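Hypothetical protein (Lactobacillus plantarum, PDB 2IAY) is of unknown biochemical function but, as a member of the DUF1831 family, may have a role in amino-acid metabolism. Local coordinates at residues V23-L28 and F33-S38; G39-E44 and A65-F70; L59-N64 and D109-D114; N84-D89 and E96-I101. All coordinates share one frame; numbering follows the deposited sequence. Where two conformers were deposited one is given.

Contact 1: V23-L28 and F33-S38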
loop_
_atom_site.group_PDB
_atom_site.type_symbol
_atom_site.label_atom_id
_atom_site.label_comp_id
_atom_site.label_asym_id
_atom_site.label_seq_id
_atom_site.Cartn_x
_atom_site.Cartn_y
_atom_site.Cartn_z
ATOM N N VAL A 23 -7.801 -6.606 -11.714
ATOM C CA VAL A 23 -6.484 -5.976 -11.709
ATOM C C VAL A 23 -5.603 -6.543 -12.833
ATOM O O VAL A 23 -5.567 -7.742 -13.066
ATOM C CB VAL A 23 -5.839 -6.095 -10.333
ATOM C CG1 VAL A 23 -5.442 -7.544 -9.983
ATOM C CG2 VAL A 23 -4.630 -5.197 -10.222
ATOM N N LYS A 24 -4.843 -5.670 -13.461
ATOM C CA LYS A 24 -4.044 -6.027 -14.628
ATOM C C LYS A 24 -2.568 -5.809 -14.352
ATOM O O LYS A 24 -2.138 -4.773 -13.855
ATOM C CB LYS A 24 -4.466 -5.201 -15.846
ATOM C CG LYS A 24 -5.916 -5.516 -16.285
ATOM C CD LYS A 24 -6.520 -4.435 -17.182
ATOM C CE LYS A 24 -8.020 -4.230 -16.956
ATOM N NZ LYS A 24 -8.248 -3.600 -15.643
ATOM N N LYS A 25 -1.764 -6.780 -14.813
ATOM C CA LYS A 25 -0.295 -6.715 -14.797
ATOM C C LYS A 25 0.203 -5.384 -15.329
ATOM O O LYS A 25 1.023 -4.717 -14.683
ATOM C CB LYS A 25 0.259 -7.875 -15.683
ATOM C CG LYS A 25 1.743 -7.810 -15.963
ATOM C CD LYS A 25 2.192 -8.789 -17.044
ATOM C CE LYS A 25 3.685 -8.681 -17.244
ATOM N NZ LYS A 25 4.150 -9.673 -18.217
ATOM N N TYR A 26 -0.252 -4.987 -16.514
ATOM C CA TYR A 26 0.328 -3.807 -17.137
ATOM C C TYR A 26 -0.085 -2.550 -16.388
ATOM O O TYR A 26 0.642 -1.573 -16.404
ATOM C CB TYR A 26 -0.033 -3.694 -18.637
ATOM C CG TYR A 26 0.530 -4.825 -19.486
ATOM C CD1 TYR A 26 1.804 -5.314 -19.320
ATOM C CD2 TYR A 26 -0.270 -5.392 -20.477
ATOM C CE1 TYR A 26 2.264 -6.397 -20.135
ATOM C CE2 TYR A 26 0.154 -6.366 -21.272
ATOM C CZ TYR A 26 1.390 -6.872 -21.100
ATOM O OH TYR A 26 1.724 -7.894 -21.966
ATOM N N THR A 27 -1.270 -2.552 -15.784
ATOM C CA THR A 27 -1.695 -1.424 -14.981
ATOM C C THR A 27 -0.852 -1.308 -13.703
ATOM O O THR A 27 -0.409 -0.207 -13.323
ATOM C CB THR A 27 -3.174 -1.489 -14.680
ATOM O OG1 THR A 27 -3.852 -1.589 -15.921
ATOM C CG2 THR A 27 -3.659 -0.215 -13.934
ATOM N N LEU A 28 -0.595 -2.438 -13.045
ATOM C CA LEU A 28 0.312 -2.430 -11.885
ATOM C C LEU A 28 1.643 -1.793 -12.270
ATOM O O LEU A 28 2.189 -0.934 -11.568
ATOM C CB LEU A 28 0.517 -3.830 -11.303
ATOM C CG LEU A 28 -0.695 -4.415 -10.583
ATOM C CD1 LEU A 28 -0.432 -5.868 -10.319
ATOM C CD2 LEU A 28 -1.006 -3.690 -9.273
ATOM N N PHE A 33 4.536 -0.460 -9.769
ATOM C CA PHE A 33 4.888 -1.752 -9.195
ATOM C C PHE A 33 5.983 -2.396 -10.030
ATOM O O PHE A 33 5.988 -2.267 -11.255
ATOM C CB PHE A 33 3.690 -2.712 -9.143
ATOM C CG PHE A 33 2.652 -2.377 -8.116
ATOM C CD1 PHE A 33 1.810 -1.295 -8.268
ATOM C CD2 PHE A 33 2.526 -3.167 -6.987
ATOM C CE1 PHE A 33 0.833 -1.025 -7.317
ATOM C CE2 PHE A 33 1.563 -2.890 -6.050
ATOM C CZ PHE A 33 0.772 -1.803 -6.187
ATOM N N VAL A 34 6.860 -3.122 -9.337
ATOM C CA VAL A 34 8.026 -3.856 -9.909
ATOM C C VAL A 34 7.757 -5.355 -9.767
ATOM O O VAL A 34 7.469 -5.793 -8.657
ATOM C CB VAL A 34 9.330 -3.485 -9.137
ATOM C CG1 VAL A 34 10.530 -4.332 -9.606
ATOM C CG2 VAL A 34 9.621 -2.003 -9.320
ATOM N N LYS A 35 7.858 -6.104 -10.841
ATOM C CA LYS A 35 7.719 -7.553 -10.760
ATOM C C LYS A 35 9.054 -8.158 -10.418
ATOM O O LYS A 35 10.072 -7.920 -11.085
ATOM C CB LYS A 35 7.203 -8.213 -12.049
ATOM C CG LYS A 35 7.284 -9.750 -11.984
ATOM C CD LYS A 35 6.925 -10.483 -13.270
ATOM C CE LYS A 35 5.455 -10.350 -13.620
ATOM N NZ LYS A 35 5.003 -11.226 -14.760
ATOM N N GLY A 36 9.047 -8.965 -9.384
ATOM C CA GLY A 36 10.203 -9.750 -8.994
ATOM C C GLY A 36 10.325 -11.042 -9.778
ATOM O O GLY A 36 9.445 -11.430 -10.527
ATOM N N ARG A 37 11.429 -11.738 -9.541
ATOM C CA ARG A 37 11.692 -12.995 -10.229
ATOM C C ARG A 37 10.607 -14.039 -9.919
ATOM O O ARG A 37 10.244 -14.815 -10.803
ATOM C CB ARG A 37 13.136 -13.467 -9.933
ATOM C CG ARG A 37 14.211 -12.455 -10.492
ATOM C CD ARG A 37 15.590 -12.782 -10.014
ATOM N NE ARG A 37 16.088 -13.924 -10.755
ATOM C CZ ARG A 37 17.251 -14.514 -10.527
ATOM N NH1 ARG A 37 18.046 -14.070 -9.586
ATOM N NH2 ARG A 37 17.640 -15.504 -11.297
ATOM N N SER A 38 10.024 -14.013 -8.727
ATOM C CA SER A 38 8.928 -14.873 -8.340
ATOM C C SER A 38 7.629 -14.627 -9.080
ATOM O O SER A 38 6.707 -15.452 -8.995
ATOM C CB SER A 38 8.623 -14.758 -6.858
ATOM O OG SER A 38 8.000 -13.501 -6.584
#
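In both Leu28 and Phe33 the first torsion sets CG opposite the residue's own carbonyl carbon and beside its backbone N (chi1 -72° in Phe33), and these paired choices bring a leucine methyl over an aromatic face. Leu28 CD2 sits 3.8 Å from the centroid of the Phe33 ring and 11° off its normal, a nearly centred CH-pi contact. The main chain fixes the same two residues to each other: Phe33 N donates to Leu28 O at 3.0 Å, with 154° at the hydrogen. That oxygen also lies 3.3 Å from Phe33 CD1, so the ring is packed against the backbone as well as the methyl. Nearer solvent, Lys25 runs out extended while Lys35 bends at chi3, and both chains rest on Phe41. Their NZ atoms approach to 3.9 Å, an unfavourable meeting of like charges that remains doubtful because Lys35 was modelled in two conformers. With an alanine at Phe33, the Leu28 methyl would probably lose the face it rests on, and a gap would be likely to open beside Phe43, Phe105 and Met61, which also touch the ring. The case illustrates how a bond from an N-H to the carbonyl five residues earlier can be paired with an apolar contact between the same two residues where helix 25-30 turns into edge strand 34-35 of an antiparallel sheet.

Contact 2: G39-E44 and A65-F70. With GOL (glycerol), chain C.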
loop_
_atom_site.group_PDB
_atom_site.type_symbol
_atom_site.label_atom_id
_atom_site.label_comp_id
_atom_site.label_asym_id
_atom_site.label_seq_id
_atom_site.Cartn_x
_atom_site.Cartn_y
_atom_site.Cartn_z
ATOM N N GLY A 39 7.501 -13.455 -9.699
ATOM C CA GLY A 39 6.271 -13.041 -10.369
ATOM C C GLY A 39 5.417 -12.108 -9.561
ATOM O O GLY A 39 4.478 -11.566 -10.091
ATOM N N ALA A 40 5.699 -11.968 -8.266
ATOM C CA ALA A 40 4.958 -11.030 -7.432
ATOM C C ALA A 40 5.335 -9.584 -7.766
ATOM O O ALA A 40 6.437 -9.324 -8.289
ATOM C CB ALA A 40 5.208 -11.333 -5.966
ATOM N N PHE A 41 4.443 -8.651 -7.434
ATOM C CA PHE A 41 4.603 -7.238 -7.741
ATOM C C PHE A 41 4.722 -6.453 -6.462
ATOM O O PHE A 41 3.850 -6.609 -5.596
ATOM C CB PHE A 41 3.380 -6.711 -8.474
ATOM C CG PHE A 41 3.153 -7.345 -9.789
ATOM C CD1 PHE A 41 2.507 -8.584 -9.867
ATOM C CD2 PHE A 41 3.540 -6.738 -10.948
ATOM C CE1 PHE A 41 2.282 -9.182 -11.067
ATOM C CE2 PHE A 41 3.275 -7.367 -12.206
ATOM C CZ PHE A 41 2.668 -8.551 -12.233
ATOM N N SER A 42 5.728 -5.597 -6.338
ATOM C CA SER A 42 5.871 -4.806 -5.111
ATOM C C SER A 42 5.953 -3.314 -5.393
ATOM O O SER A 42 6.368 -2.871 -6.488
ATOM C CB SER A 42 7.075 -5.244 -4.290
ATOM O OG SER A 42 8.279 -4.960 -4.968
ATOM N N PHE A 43 5.550 -2.529 -4.393
ATOM C CA PHE A 43 5.476 -1.077 -4.450
ATOM C C PHE A 43 5.795 -0.552 -3.047
ATOM O O PHE A 43 5.342 -1.119 -2.052
ATOM C CB PHE A 43 4.031 -0.674 -4.859
ATOM C CG PHE A 43 3.770 0.806 -4.927
ATOM C CD1 PHE A 43 3.367 1.495 -3.818
ATOM C CD2 PHE A 43 3.923 1.477 -6.092
ATOM C CE1 PHE A 43 3.101 2.844 -3.895
ATOM C CE2 PHE A 43 3.666 2.842 -6.188
ATOM C CZ PHE A 43 3.270 3.496 -5.074
ATOM N N GLU A 44 6.593 0.495 -2.995
ATOM C CA GLU A 44 6.913 1.118 -1.715
ATOM C C GLU A 44 7.044 2.615 -1.891
ATOM O O GLU A 44 7.655 3.088 -2.842
ATOM C CB GLU A 44 8.208 0.528 -1.146
ATOM C CG GLU A 44 8.700 1.198 0.114
ATOM C CD GLU A 44 10.048 0.668 0.519
ATOM O OE1 GLU A 44 10.140 -0.560 0.765
ATOM O OE2 GLU A 44 10.977 1.487 0.582
ATOM N N ALA A 65 1.711 -13.317 -7.439
ATOM C CA ALA A 65 2.013 -13.574 -8.835
ATOM C C ALA A 65 0.765 -13.917 -9.631
ATOM O O ALA A 65 0.671 -13.660 -10.831
ATOM C CB ALA A 65 3.061 -14.678 -8.963
ATOM N N ASP A 66 -0.243 -14.489 -8.969
ATOM C CA ASP A 66 -1.475 -14.868 -9.633
ATOM C C ASP A 66 -2.470 -13.710 -9.795
ATOM O O ASP A 66 -3.516 -13.873 -10.457
ATOM C CB ASP A 66 -2.161 -16.026 -8.889
ATOM C CG ASP A 66 -1.527 -17.371 -9.204
ATOM O OD1 ASP A 66 -0.459 -17.457 -9.845
ATOM O OD2 ASP A 66 -2.197 -18.330 -8.936
ATOM N N LEU A 67 -2.158 -12.558 -9.211
ATOM C CA LEU A 67 -2.992 -11.370 -9.307
ATOM C C LEU A 67 -4.323 -11.475 -8.564
ATOM O O LEU A 67 -5.238 -10.731 -8.841
ATOM C CB LEU A 67 -3.187 -10.886 -10.760
ATOM C CG LEU A 67 -1.919 -10.576 -11.521
ATOM C CD1 LEU A 67 -2.230 -10.345 -12.995
ATOM C CD2 LEU A 67 -1.208 -9.344 -10.965
ATOM N N THR A 68 -4.379 -12.381 -7.587
ATOM C CA THR A 68 -5.624 -12.669 -6.888
ATOM C C THR A 68 -5.568 -12.333 -5.389
ATOM O O THR A 68 -6.593 -12.452 -4.735
ATOM C CB THR A 68 -5.975 -14.145 -7.009
ATOM O OG1 THR A 68 -4.859 -14.882 -6.513
ATOM C CG2 THR A 68 -6.320 -14.526 -8.431
ATOM N N GLY A 69 -4.428 -11.892 -4.876
ATOM C CA GLY A 69 -4.360 -11.502 -3.476
ATOM C C GLY A 69 -3.268 -10.487 -3.259
ATOM O O GLY A 69 -2.400 -10.338 -4.111
ATOM N N PHE A 70 -3.336 -9.755 -2.140
ATOM C CA PHE A 70 -2.358 -8.721 -1.863
ATOM C C PHE A 70 -2.068 -8.638 -0.378
ATOM O O PHE A 70 -2.740 -9.240 0.461
ATOM C CB PHE A 70 -2.727 -7.345 -2.456
ATOM C CG PHE A 70 -3.714 -6.494 -1.673
ATOM C CD1 PHE A 70 -5.026 -6.896 -1.425
ATOM C CD2 PHE A 70 -3.376 -5.199 -1.311
ATOM C CE1 PHE A 70 -5.913 -6.058 -0.783
ATOM C CE2 PHE A 70 -4.270 -4.372 -0.676
ATOM C CZ PHE A 70 -5.548 -4.795 -0.420
HETATM C C1 GOL C . 11.693 3.552 -1.951
HETATM C C2 GOL C . 10.673 4.507 -1.328
HETATM O O2 GOL C . 11.131 4.873 -0.055
HETATM C C3 GOL C . 10.425 5.700 -2.243
HETATM O O3 GOL C . 9.562 6.700 -1.716
HETATM O O HOH W 1 2.828 -12.544 -12.135
#
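Gly39 and Ala65 meet almost backbone to backbone, their neighbourhood so close that the CA atoms of Ala40 and Ala65 are 4.1 Å apart. Ala65 CA directs its C-H at Gly39 O (3.4 Å, 145° at the hydrogen), and Ala65 CB packs against Gly39 C at 3.5 Å. Glycine suits this position twice over: with phi at 100° a side chain would press on the preceding carbonyl oxygen, and its CB would collide with that of Ala65. Deeper in, Leu67 CD2 comes obliquely to Phe41 CE1 at 3.5 Å, joining the apolar patch that Leu28 and Val23 also line.

The solvent side is quite different. There a water donates to both Gly39 O and Ala65 O, at 2.8 Å each, joining two carbonyls that could not bond to each other directly. Farther along strand 41-47, a glycerol probably taken from the crystallisation liquor makes one weak hydrogen bond to Glu44 OE2, whose firmer partner is the salt bridge to Lys58. The example is one of a sheet margin: backbone pairing of antiparallel strands 41-47 and 57-63 gives way to close van der Waals contact and a bridging water, where the loop joining strands 57-63 and 70-76 begins.

Contact 3: L59-N64 and D109-D114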
loop_
_atom_site.group_PDB
_atom_site.type_symbol
_atom_site.label_atom_id
_atom_site.label_comp_id
_atom_site.label_asym_id
_atom_site.label_seq_id
_atom_site.Cartn_x
_atom_site.Cartn_y
_atom_site.Cartn_z
ATOM N N LEU A 59 4.770 3.166 3.126
ATOM C CA LEU A 59 3.680 2.350 2.637
ATOM C C LEU A 59 4.286 1.265 1.741
ATOM O O LEU A 59 5.045 1.569 0.836
ATOM C CB LEU A 59 2.763 3.223 1.793
ATOM C CG LEU A 59 1.658 2.509 1.030
ATOM C CD1 LEU A 59 0.652 1.775 1.964
ATOM C CD2 LEU A 59 0.968 3.517 0.144
ATOM N N LYS A 60 3.967 0.005 2.035
ATOM C CA LYS A 60 4.396 -1.122 1.244
ATOM C C LYS A 60 3.197 -1.942 0.781
ATOM O O LYS A 60 2.306 -2.246 1.573
ATOM C CB LYS A 60 5.354 -2.000 2.051
ATOM C CG LYS A 60 6.606 -1.279 2.496
ATOM C CD LYS A 60 7.609 -2.156 3.233
ATOM C CE LYS A 60 8.217 -3.203 2.331
HETATM N N MSE A 61 3.188 -2.337 -0.501
HETATM C CA MSE A 61 2.159 -3.213 -1.011
HETATM C C MSE A 61 2.790 -4.259 -1.923
HETATM O O MSE A 61 3.678 -3.948 -2.718
HETATM C CB MSE A 61 1.113 -2.420 -1.809
HETATM C CG MSE A 61 -0.005 -3.265 -2.409
HETATM SE SE MSE A 61 -1.484 -2.155 -2.978
HETATM C CE MSE A 61 -2.217 -3.347 -4.322
ATOM N N THR A 62 2.297 -5.488 -1.809
ATOM C CA THR A 62 2.689 -6.594 -2.713
ATOM C C THR A 62 1.437 -7.263 -3.226
ATOM O O THR A 62 0.561 -7.586 -2.456
ATOM C CB THR A 62 3.593 -7.623 -2.003
ATOM O OG1 THR A 62 4.768 -6.965 -1.559
ATOM C CG2 THR A 62 4.017 -8.732 -2.947
ATOM N N VAL A 63 1.389 -7.509 -4.515
ATOM C CA VAL A 63 0.372 -8.346 -5.134
ATOM C C VAL A 63 0.974 -9.676 -5.531
ATOM O O VAL A 63 2.086 -9.714 -6.072
ATOM C CB VAL A 63 -0.257 -7.660 -6.385
ATOM C CG1 VAL A 63 -1.356 -8.505 -7.033
ATOM C CG2 VAL A 63 -0.839 -6.266 -6.027
ATOM N N ASN A 64 0.276 -10.764 -5.238
ATOM C CA ASN A 64 0.821 -12.080 -5.549
ATOM C C ASN A 64 0.948 -12.305 -7.060
ATOM O O ASN A 64 0.374 -11.579 -7.887
ATOM C CB ASN A 64 0.077 -13.197 -4.806
ATOM C CG ASN A 64 -1.335 -13.407 -5.250
ATOM O OD1 ASN A 64 -1.788 -12.900 -6.264
ATOM N ND2 ASN A 64 -2.080 -14.210 -4.458
ATOM N N ASP A 109 -8.225 1.038 -11.189
ATOM C CA ASP A 109 -8.721 -0.342 -11.074
ATOM C C ASP A 109 -7.716 -1.294 -10.456
ATOM O O ASP A 109 -7.606 -2.440 -10.877
ATOM C CB ASP A 109 -9.268 -0.878 -12.421
ATOM C CG ASP A 109 -9.968 -2.235 -12.327
ATOM O OD1 ASP A 109 -10.716 -2.464 -11.369
ATOM O OD2 ASP A 109 -9.796 -3.092 -13.232
ATOM N N ILE A 110 -7.021 -0.821 -9.420
ATOM C CA ILE A 110 -6.156 -1.674 -8.620
ATOM C C ILE A 110 -6.803 -2.006 -7.287
ATOM O O ILE A 110 -6.825 -3.185 -6.893
ATOM C CB ILE A 110 -4.733 -1.075 -8.458
ATOM C CG1 ILE A 110 -4.043 -0.960 -9.858
ATOM C CG2 ILE A 110 -3.908 -1.885 -7.460
ATOM C CD1 ILE A 110 -2.804 -0.099 -9.880
ATOM N N LEU A 111 -7.311 -0.981 -6.604
ATOM C CA LEU A 111 -7.993 -1.130 -5.309
ATOM C C LEU A 111 -9.369 -0.488 -5.378
ATOM O O LEU A 111 -9.563 0.471 -6.134
ATOM C CB LEU A 111 -7.213 -0.435 -4.184
ATOM C CG LEU A 111 -5.810 -0.962 -3.890
ATOM C CD1 LEU A 111 -5.168 -0.105 -2.778
ATOM C CD2 LEU A 111 -5.847 -2.453 -3.496
ATOM N N THR A 112 -10.260 -0.966 -4.528
ATOM C CA THR A 112 -11.508 -0.260 -4.197
ATOM C C THR A 112 -11.613 -0.133 -2.685
ATOM O O THR A 112 -10.855 -0.741 -1.948
ATOM C CB THR A 112 -12.727 -0.957 -4.754
ATOM O OG1 THR A 112 -12.840 -2.248 -4.151
ATOM C CG2 THR A 112 -12.675 -1.036 -6.259
ATOM N N THR A 113 -12.533 0.688 -2.221
ATOM C CA THR A 113 -12.872 0.709 -0.805
ATOM C C THR A 113 -14.392 0.795 -0.678
ATOM O O THR A 113 -15.109 0.949 -1.662
ATOM C CB THR A 113 -12.076 1.836 -0.053
ATOM O OG1 THR A 113 -12.284 1.773 1.357
ATOM C CG2 THR A 113 -12.437 3.204 -0.535
ATOM N N ASP A 114 -14.905 0.645 0.543
ATOM C CA ASP A 114 -16.374 0.628 0.702
ATOM C C ASP A 114 -16.965 2.023 0.474
ATOM O O ASP A 114 -16.327 3.037 0.804
ATOM C CB ASP A 114 -16.760 0.129 2.075
ATOM C CG ASP A 114 -16.353 -1.304 2.328
ATOM O OD1 ASP A 114 -15.954 -2.068 1.394
ATOM O OD2 ASP A 114 -16.502 -1.720 3.495
ATOM O OXT ASP A 114 -18.092 2.174 -0.049
#
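This contact belongs to the buried core between two antiparallel sheets: Met61, from inner strand 57-63 of the four-stranded sheet, meets Leu111 at the start of strand 111-113, an edge of the three-stranded one, and Ile110 just before it. Met61 is present as selenomethionine. Its CG lies opposite the backbone N (chi1 179°) and the chain continues extended, which carries the terminal methyl CE well clear of its own strand. All the touching is done by that methyl. CE approaches Leu111 CD2 at 3.8 Å and Ile110 CG2 at 3.9 Å, resting in the notch between two branches that are themselves 4.4 Å apart, Ile110 CG2 to Leu111 CD2. The two approaches differ in direction: Met61 and Leu111 run alongside each other, pointing in opposite directions, whereas the isoleucine offers its short CG2 branch across the methionine's path.

These are dispersion contacts alone, and their small area is supplemented from several sides. Phe33, Phe70 and Phe105 also touch Met61, so the long flexible chain ends among aromatic rings. Just before Ile110, Asp109 is held by a salt bridge to Lys24 and by hydrogen bonds to Ser20 and Thr22, which anchors the turn leaving helix 92-107. As a worked case, a single methyl fills the junction of several core side chains, an arrangement that belongs to the shared hydrophobic core of a compact alpha-beta fold.

Contact 4: N84-D89 and E96-I101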
loop_
_atom_site.group_PDB
_atom_site.type_symbol
_atom_site.label_atom_id
_atom_site.label_comp_id
_atom_site.label_asym_id
_atom_site.label_seq_id
_atom_site.Cartn_x
_atom_site.Cartn_y
_atom_site.Cartn_z
ATOM N N ASN A 84 1.067 2.674 13.016
ATOM C CA ASN A 84 -0.345 3.078 12.955
ATOM C C ASN A 84 -0.360 4.569 12.738
ATOM O O ASN A 84 -0.056 5.336 13.644
ATOM C CB ASN A 84 -1.033 2.715 14.289
ATOM C CG ASN A 84 -2.525 3.013 14.321
ATOM O OD1 ASN A 84 -2.988 3.954 13.688
ATOM N ND2 ASN A 84 -3.272 2.259 15.139
ATOM N N ILE A 85 -0.652 4.981 11.503
ATOM C CA ILE A 85 -0.604 6.404 11.183
ATOM C C ILE A 85 -1.934 7.107 11.453
ATOM O O ILE A 85 -2.023 8.323 11.228
ATOM C CB ILE A 85 -0.071 6.614 9.711
ATOM C CG1 ILE A 85 -1.113 6.299 8.673
ATOM C CG2 ILE A 85 1.205 5.821 9.432
ATOM C CD1 ILE A 85 -0.721 6.800 7.254
ATOM N N PHE A 86 -2.981 6.378 11.839
ATOM C CA PHE A 86 -4.363 6.945 11.969
ATOM C C PHE A 86 -4.835 7.245 13.377
ATOM O O PHE A 86 -5.651 8.156 13.575
ATOM C CB PHE A 86 -5.386 5.990 11.364
ATOM C CG PHE A 86 -5.183 5.771 9.924
ATOM C CD1 PHE A 86 -5.655 6.682 9.004
ATOM C CD2 PHE A 86 -4.443 4.710 9.464
ATOM C CE1 PHE A 86 -5.478 6.455 7.699
ATOM C CE2 PHE A 86 -4.250 4.523 8.149
ATOM C CZ PHE A 86 -4.760 5.405 7.251
ATOM N N LYS A 87 -4.371 6.431 14.321
ATOM C CA LYS A 87 -4.771 6.539 15.733
ATOM C C LYS A 87 -4.706 7.963 16.250
ATOM O O LYS A 87 -3.647 8.601 16.159
ATOM C CB LYS A 87 -3.848 5.677 16.589
ATOM N N ASN A 88 -5.853 8.452 16.755
ATOM C CA ASN A 88 -6.013 9.803 17.289
ATOM C C ASN A 88 -5.649 10.906 16.303
ATOM O O ASN A 88 -5.407 12.054 16.682
ATOM C CB ASN A 88 -5.209 9.934 18.570
ATOM C CG ASN A 88 -5.712 9.036 19.660
ATOM O OD1 ASN A 88 -6.920 8.824 19.820
ATOM N ND2 ASN A 88 -4.783 8.471 20.394
ATOM N N ASP A 89 -5.647 10.560 15.019
ATOM C CA ASP A 89 -5.331 11.522 13.957
ATOM C C ASP A 89 -4.023 12.246 14.212
ATOM O O ASP A 89 -3.884 13.428 13.929
ATOM C CB ASP A 89 -6.475 12.514 13.781
ATOM C CG ASP A 89 -6.583 13.044 12.375
ATOM O OD1 ASP A 89 -6.070 12.385 11.432
ATOM O OD2 ASP A 89 -7.250 14.074 12.189
ATOM N N GLU A 96 -2.610 12.137 4.555
ATOM C CA GLU A 96 -2.944 12.765 3.277
ATOM C C GLU A 96 -2.105 12.220 2.129
ATOM O O GLU A 96 -2.629 11.988 1.015
ATOM C CB GLU A 96 -2.800 14.275 3.351
ATOM C CG GLU A 96 -3.935 14.931 4.157
ATOM C CD GLU A 96 -5.315 14.472 3.640
ATOM O OE1 GLU A 96 -5.682 14.708 2.461
ATOM O OE2 GLU A 96 -6.027 13.761 4.399
ATOM N N GLN A 97 -0.811 12.009 2.368
ATOM C CA GLN A 97 0.063 11.487 1.325
ATOM C C GLN A 97 -0.335 10.058 0.970
ATOM O O GLN A 97 -0.378 9.680 -0.194
ATOM C CB GLN A 97 1.528 11.597 1.781
ATOM C CG GLN A 97 2.517 11.212 0.708
ATOM C CD GLN A 97 3.940 11.359 1.143
ATOM O OE1 GLN A 97 4.210 11.759 2.277
ATOM N NE2 GLN A 97 4.848 10.952 0.276
ATOM N N LEU A 98 -0.572 9.240 1.981
ATOM C CA LEU A 98 -1.042 7.868 1.744
ATOM C C LEU A 98 -2.314 7.837 0.925
ATOM O O LEU A 98 -2.457 7.097 -0.037
ATOM C CB LEU A 98 -1.211 7.164 3.091
ATOM C CG LEU A 98 -1.777 5.738 3.008
ATOM C CD1 LEU A 98 -1.019 4.751 3.985
ATOM C CD2 LEU A 98 -3.248 5.672 3.193
ATOM N N ARG A 99 -3.268 8.666 1.319
ATOM C CA ARG A 99 -4.525 8.712 0.568
ATOM C C ARG A 99 -4.354 9.163 -0.872
ATOM O O ARG A 99 -5.022 8.673 -1.777
ATOM C CB ARG A 99 -5.537 9.589 1.285
ATOM C CG ARG A 99 -6.108 9.020 2.585
ATOM C CD ARG A 99 -6.866 7.713 2.397
ATOM N NE ARG A 99 -7.656 7.466 3.619
ATOM C CZ ARG A 99 -7.574 6.435 4.444
ATOM N NH1 ARG A 99 -6.883 5.368 4.120
ATOM N NH2 ARG A 99 -8.190 6.488 5.617
ATOM N N TYR A 100 -3.448 10.111 -1.100
ATOM C CA TYR A 100 -3.134 10.573 -2.437
ATOM C C TYR A 100 -2.588 9.434 -3.303
ATOM O O TYR A 100 -2.992 9.268 -4.436
ATOM C CB TYR A 100 -2.121 11.751 -2.320
ATOM C CG TYR A 100 -1.807 12.410 -3.641
ATOM C CD1 TYR A 100 -0.841 11.915 -4.485
ATOM C CD2 TYR A 100 -2.554 13.496 -4.067
ATOM C CE1 TYR A 100 -0.605 12.534 -5.739
ATOM C CE2 TYR A 100 -2.318 14.125 -5.263
ATOM C CZ TYR A 100 -1.364 13.637 -6.085
ATOM O OH TYR A 100 -1.161 14.265 -7.277
ATOM N N ILE A 101 -1.645 8.678 -2.754
ATOM C CA ILE A 101 -1.064 7.563 -3.446
ATOM C C ILE A 101 -2.139 6.538 -3.794
ATOM O O ILE A 101 -2.239 6.045 -4.933
ATOM C CB ILE A 101 0.088 6.923 -2.602
ATOM C CG1 ILE A 101 1.268 7.888 -2.476
ATOM C CG2 ILE A 101 0.529 5.588 -3.216
ATOM C CD1 ILE A 101 2.211 7.564 -1.314
#
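Arg99 reaches from helix 92-107 to Phe86 in the preceding loop. CB leaves the helix with CG placed beside the backbone N (chi1 -71°), the chain then bends at chi2 (-61°) and runs on anti at chi3, and CB, CG, CD and NE serve to carry the guanidinium towards the loop. Contact begins at CZ, 3.9 Å from Phe86 CE1. Beyond it the two nitrogens divide the work: NH2 comes to 3.4 Å from Phe86 CE1, and NH1 to 3.8 Å from Phe86 CZ. The approach is oblique, with ring and guanidinium planes 22° apart. Each nitrogen also has a polar partner, NH2 in a salt bridge with Asp13 and NH1 in a weak hydrogen bond with Tyr17.

Leu98 works on the buried flank, its CD1 meeting Ile85 CD1 at 3.9 Å while CD2 stands at the ring edge, 4.3 Å from Phe86 CZ. Within the loop, Ile85 CG1 lies 3.6 Å above the ring plane on one face, offset toward the rim. Asn84 OD1 holds the loop backbone, accepting from Phe86 N (3.0 Å) in the carbonyl plane, an Asx turn, and from Lys87 N (2.9 Å) above it, an Asx motif.

A leucine in place of Arg99 would probably leave the Asp13 carboxylate without its charged mate and strip the Phe86 ring of its flat neighbour. The chemistry thus implies a division of labour: apolar branches pack the loop onto the helix, while the guanidinium, its charge already paired with Asp13, lies obliquely against Phe86 CE1 and CZ.

How the contacts relate
Three of the contacts crowd together and one stands apart. Contacts 1 and 2 follow each other along the chain, have centres about 6 Å apart and reach the same four-stranded antiparallel sheet through neighbouring strands 34-35 and 41-47. Contact 3 interleaves with contact 2 in sequence and adds strand 57-63, so consecutive strands carry one contact into the next; it also meets contact 1 through the salt bridge between Lys24 and Asp109. Contact 4 is nested inside the loop that contact 3 closes, about 25 Å from contact 1 between centres and across the chain's middle. Leu59 meets Leu98 and Ile101 of helix 92-107, and Phe43 meets Ile101, making one continuous core of this single-chain fold.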